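Local coordinates for protein cadherin-5 (Gallus gallus, PDB 3PPE) that mediates calcium-dependent, homophilic cell-cell adhesion between endothelial cells as a classical cadherin, represented here by its first two extracellular domains, at residues Thr44-Gln49 with Ile55-Arg60; Thr124-Glu129 with Ile178-Lys183. One frame throughout, in Å; residues are numbered along the deposited sequence.

Contact 1. Residues Thr44-Gln49 with Ile55-Arg60; sequences TIFKVQ and IYAFER
Phe46 and Ala57 face each other as a non-hydrogen-bonded pair in the antiparallel beta hairpin of strands 46-49 and 54-57. Strand 46-49 is the outer strand of a three-stranded sheet in the first cadherin domain, and strand 54-57 lies between it and strand 19-23. Val48 and Ile55 point to the same face, where Phe46, Ile55 and Ala57 are buried; this is the tight side, and Val48 at its rim is partly exposed. Ala57 CB sits 3.9 Å from Phe46 CE2, and Ile55 CG2 packs 3.9 Å from Phe46 CB. Ile45 CG2 lies over the centre of the Phe46 ring. Val21, Tyr69, Leu61 and Ile92 surround Phe46. Lys47 and Tyr56, whose side chains point to the other face, form a hydrogen-bonded pair. Tyr56 N gives a nearly straight bond to Lys47 O (2.9 Å), and Lys47 N returns one to Tyr56 O.

The outer face is looser and partly open to solvent. Here the Lys47 chain crosses the Phe58 ring at about a right angle. CG is anti to the carbonyl carbon (chi1 -54°) and the chain runs extended beyond it. This lays CD over one ring face, 4.0 Å from the ring centroid. NZ stands over the same ring in a cation-pi contact. Gln49 CG touches Tyr56 CD1 at 3.8 Å. A serine in place of Phe58 would probably leave the Lys47 chain without its aromatic support and free to turn. Beyond the paired strands, Glu59 crosses Ile45, its carboxylate against Ile45 CG1. Ile45 O takes a bent bond of 2.7 Å from Phe58 N and lies at the edge of the Phe58 ring, in its plane.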
# COMPACT_ATOMS: atom_id res chain seq x y z
N THR A 44 11.65 14.33 4.11
CA THR A 44 10.70 15.41 4.39
C THR A 44 9.30 14.83 4.22
O THR A 44 8.64 14.46 5.20
CB THR A 44 10.92 16.67 3.50
OG1 THR A 44 10.96 16.31 2.12
CG2 THR A 44 12.23 17.42 3.86
N ILE A 45 8.86 14.65 2.99
CA ILE A 45 7.56 14.00 2.77
C ILE A 45 7.61 12.51 3.05
O ILE A 45 6.71 11.95 3.69
CB ILE A 45 7.06 14.23 1.31
CG1 ILE A 45 6.86 15.73 1.10
CG2 ILE A 45 5.78 13.35 0.98
CD1 ILE A 45 6.45 16.14 -0.38
N PHE A 46 8.66 11.85 2.57
CA PHE A 46 8.76 10.41 2.63
C PHE A 46 9.79 10.06 3.68
O PHE A 46 10.92 10.52 3.62
CB PHE A 46 9.17 9.86 1.26
CG PHE A 46 8.17 10.18 0.20
CD1 PHE A 46 8.48 11.08 -0.80
CD2 PHE A 46 6.90 9.60 0.23
CE1 PHE A 46 7.54 11.39 -1.78
CE2 PHE A 46 5.95 9.92 -0.73
CZ PHE A 46 6.27 10.83 -1.73
N LYS A 47 9.39 9.28 4.66
CA LYS A 47 10.33 8.87 5.69
C LYS A 47 10.26 7.38 5.92
O LYS A 47 9.17 6.77 5.90
CB LYS A 47 10.06 9.61 7.02
CG LYS A 47 10.01 11.13 6.91
CD LYS A 47 9.66 11.74 8.26
CE LYS A 47 9.48 13.24 8.13
NZ LYS A 47 9.50 13.87 9.47
N VAL A 48 11.43 6.79 6.18
CA VAL A 48 11.53 5.40 6.59
C VAL A 48 11.03 5.23 8.02
O VAL A 48 11.23 6.08 8.88
CB VAL A 48 12.99 4.87 6.47
CG1 VAL A 48 13.11 3.46 7.08
CG2 VAL A 48 13.43 4.82 5.02
N GLN A 49 10.38 4.10 8.27
CA GLN A 49 9.79 3.82 9.57
C GLN A 49 9.97 2.36 9.96
O GLN A 49 9.28 1.48 9.44
CB GLN A 49 8.31 4.20 9.58
CG GLN A 49 8.04 5.68 9.37
CD GLN A 49 8.61 6.54 10.47
OE1 GLN A 49 8.45 6.24 11.65
NE2 GLN A 49 9.29 7.62 10.09
N ILE A 55 8.24 2.80 4.07
CA ILE A 55 8.28 4.22 3.77
C ILE A 55 6.87 4.72 3.93
O ILE A 55 5.92 4.06 3.50
CB ILE A 55 8.81 4.50 2.34
CG1 ILE A 55 10.26 4.02 2.24
CG2 ILE A 55 8.69 6.02 1.99
CD1 ILE A 55 10.91 4.34 0.89
N TYR A 56 6.75 5.85 4.62
CA TYR A 56 5.48 6.52 4.82
C TYR A 56 5.55 7.92 4.27
O TYR A 56 6.63 8.50 4.21
CB TYR A 56 5.15 6.58 6.32
CG TYR A 56 4.54 5.30 6.85
CD1 TYR A 56 5.33 4.21 7.16
CD2 TYR A 56 3.18 5.21 7.07
CE1 TYR A 56 4.78 3.04 7.65
CE2 TYR A 56 2.61 4.04 7.57
CZ TYR A 56 3.41 2.97 7.84
OH TYR A 56 2.83 1.81 8.34
N ALA A 57 4.39 8.45 3.88
CA ALA A 57 4.25 9.84 3.44
C ALA A 57 3.66 10.68 4.56
O ALA A 57 2.68 10.27 5.20
CB ALA A 57 3.30 9.91 2.18
N PHE A 58 4.21 11.88 4.74
CA PHE A 58 3.86 12.75 5.87
C PHE A 58 3.15 14.04 5.44
O PHE A 58 2.94 14.95 6.25
CB PHE A 58 5.10 13.05 6.73
CG PHE A 58 5.50 11.89 7.59
CD1 PHE A 58 6.12 10.78 7.03
CD2 PHE A 58 5.20 11.87 8.94
CE1 PHE A 58 6.45 9.68 7.81
CE2 PHE A 58 5.54 10.77 9.72
CZ PHE A 58 6.17 9.68 9.16
N GLU A 59 2.78 14.08 4.16
CA GLU A 59 1.88 15.08 3.61
C GLU A 59 0.92 14.38 2.70
O GLU A 59 1.23 13.33 2.13
CB GLU A 59 2.63 16.10 2.75
CG GLU A 59 3.61 16.93 3.50
CD GLU A 59 4.25 17.95 2.63
OE1 GLU A 59 5.18 18.59 3.13
OE2 GLU A 59 3.84 18.12 1.46
N ARG A 60 -0.25 14.99 2.55
CA ARG A 60 -1.17 14.63 1.48
C ARG A 60 -0.55 15.09 0.16
O ARG A 60 0.07 16.16 0.09
CB ARG A 60 -2.51 15.32 1.68
CG ARG A 60 -3.31 14.76 2.82
CD ARG A 60 -4.65 15.45 2.89
NE ARG A 60 -5.33 15.35 1.59
CZ ARG A 60 -5.48 16.35 0.71
NH1 ARG A 60 -5.03 17.58 0.96
NH2 ARG A 60 -6.11 16.10 -0.42

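Contact 2. Residues Thr124-Glu129 with Ile178-Lys183; sequences TKVTAE and IIVKAK
Val126 and Ala128 meet Val180 and Ala182 through methyl groups alone, so no ring or amide face carries the contact between the segments. The flat group beside them belongs to Phe104 of strand 103-104, whose side chain all four touch. A second flat group is the Val126 carbonyl. Lys125 NZ approaches from above that carbonyl plane, 38° out of it.

Ala128 CB and Ala182 CB come within 3.6 Å of each other. The CA atoms of Ala128 and Ala182 are 6.6 Å apart, a gap that two single methyls fill. Farther along, the backbones spread, and the CA atoms of Val126 and Val180 are 8.5 Å apart. The larger valines span this distance tip to tip, with Val126 CG2 4.0 Å from Val180 CG2. Val126 CG2 reaches across from between its own backbone N and carbonyl carbon, with CG1 at chi1 -57°. Val180 was modelled in two conformers, so its exact methyl positions are less certain.

The contact joins the two sheets of the second cadherin domain, a Greek-key beta sandwich. Strand 122-129 belongs to one sheet and strand 175-184 to the other. No hydrogen bond links the two segments. The buried backbone is served by other partners: Ala128 N bonds to Tyr144 OH, and Ala182 O to Thr189 OG1. Both alanines lie close in sequence to calcium ligands, Asp130 and Asp184. Lys125 runs extended alongside its own segment and turns only at its last torsion (chi4 -59°). Its NZ bonds Thr127 OG1 at 2.9 Å, Val126 O at 3.0 Å, and Ser158 O.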
# COMPACT_ATOMS: atom_id res chain seq x y z
N THR A 124 -16.97 24.86 -36.12
CA THR A 124 -15.83 25.27 -35.35
C THR A 124 -15.58 24.18 -34.30
O THR A 124 -16.39 23.25 -34.18
CB THR A 124 -16.07 26.68 -34.71
OG1 THR A 124 -14.83 27.16 -34.24
CG2 THR A 124 -17.05 26.65 -33.55
N LYS A 125 -14.45 24.25 -33.61
CA LYS A 125 -14.14 23.24 -32.61
C LYS A 125 -13.96 23.95 -31.27
O LYS A 125 -13.32 24.99 -31.21
CB LYS A 125 -12.86 22.46 -32.93
CG LYS A 125 -12.68 21.22 -32.00
CD LYS A 125 -11.31 20.59 -32.12
CE LYS A 125 -11.10 19.44 -31.12
NZ LYS A 125 -11.26 19.83 -29.65
N VAL A 126 -14.56 23.41 -30.22
CA VAL A 126 -14.27 23.89 -28.86
C VAL A 126 -13.41 22.80 -28.17
O VAL A 126 -13.41 21.64 -28.61
CB VAL A 126 -15.57 24.26 -28.03
CG1 VAL A 126 -16.41 25.33 -28.79
CG2 VAL A 126 -16.48 23.03 -27.68
N THR A 127 -12.69 23.17 -27.12
CA THR A 127 -11.79 22.24 -26.43
C THR A 127 -11.80 22.56 -24.95
O THR A 127 -11.61 23.72 -24.57
CB THR A 127 -10.32 22.41 -26.94
OG1 THR A 127 -10.30 22.28 -28.35
CG2 THR A 127 -9.34 21.34 -26.32
N ALA A 128 -12.02 21.54 -24.12
CA ALA A 128 -11.79 21.62 -22.69
C ALA A 128 -10.71 20.60 -22.30
O ALA A 128 -10.59 19.53 -22.93
CB ALA A 128 -13.08 21.35 -21.92
N GLU A 129 -9.87 20.95 -21.32
CA GLU A 129 -8.77 20.08 -20.90
C GLU A 129 -9.04 19.67 -19.47
O GLU A 129 -9.55 20.45 -18.67
CB GLU A 129 -7.40 20.78 -20.98
CG GLU A 129 -7.07 21.43 -22.31
CD GLU A 129 -5.82 22.30 -22.23
OE1 GLU A 129 -5.66 23.08 -21.24
OE2 GLU A 129 -5.00 22.20 -23.17
N ILE A 178 -24.31 30.24 -28.34
CA ILE A 178 -24.68 28.98 -27.75
C ILE A 178 -23.77 28.68 -26.52
O ILE A 178 -22.66 29.20 -26.40
CB ILE A 178 -24.68 27.80 -28.80
CG1 ILE A 178 -23.25 27.47 -29.15
CG2 ILE A 178 -25.60 28.15 -30.05
CD1 ILE A 178 -23.04 26.13 -29.91
N ILE A 179 -24.27 27.86 -25.61
CA ILE A 179 -23.51 27.51 -24.40
C ILE A 179 -23.13 26.05 -24.45
O ILE A 179 -23.99 25.18 -24.68
CB ILE A 179 -24.31 27.80 -23.10
CG1 ILE A 179 -24.88 29.22 -23.10
CG2 ILE A 179 -23.43 27.54 -21.86
CD1 ILE A 179 -23.84 30.35 -23.17
N VAL A 180 -21.84 25.78 -24.27
CA VAL A 180 -21.36 24.41 -24.27
C VAL A 180 -20.89 24.05 -22.85
O VAL A 180 -20.51 24.92 -22.06
CB VAL A 180 -20.27 24.20 -25.41
CG1 VAL A 180 -19.02 25.03 -25.15
CG2 VAL A 180 -19.94 22.71 -25.63
N LYS A 181 -20.97 22.77 -22.50
CA LYS A 181 -20.56 22.31 -21.21
C LYS A 181 -19.71 21.06 -21.46
O LYS A 181 -20.02 20.23 -22.34
CB LYS A 181 -21.79 21.95 -20.36
CG LYS A 181 -21.46 21.58 -18.88
CD LYS A 181 -22.72 21.47 -18.01
CE LYS A 181 -22.37 21.69 -16.50
NZ LYS A 181 -23.55 21.26 -15.61
N ALA A 182 -18.64 20.92 -20.68
CA ALA A 182 -17.78 19.75 -20.76
C ALA A 182 -17.80 18.95 -19.46
O ALA A 182 -18.12 19.49 -18.39
CB ALA A 182 -16.36 20.15 -21.11
N LYS A 183 -17.47 17.67 -19.55
CA LYS A 183 -17.71 16.73 -18.45
C LYS A 183 -17.02 15.40 -18.71
O LYS A 183 -17.32 14.71 -19.68
CB LYS A 183 -19.21 16.53 -18.25
CG LYS A 183 -19.56 15.37 -17.32
CD LYS A 183 -21.03 15.38 -16.96
CE LYS A 183 -21.91 15.19 -18.19
NZ LYS A 183 -22.25 13.76 -18.42

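The two contacts belong to successive cadherin domains, with centres about 40 Å apart and nearest atoms about 19 Å apart. They share no strands. Contact 1 joins neighbours within one sheet, so backbone hydrogen bonds hold it. It has an inward apolar face and an outward face with charged and amide groups. Contact 2 joins strands of opposite sheets. It is fully buried, depends on methyl packing and covers much less surface (129 against 525 Å²). In both, the chain continues toward calcium ligands of the domain junction: Asp62 and Glu64 follow contact 1, while Asp130 and Asp184 follow the two strands of contact 2.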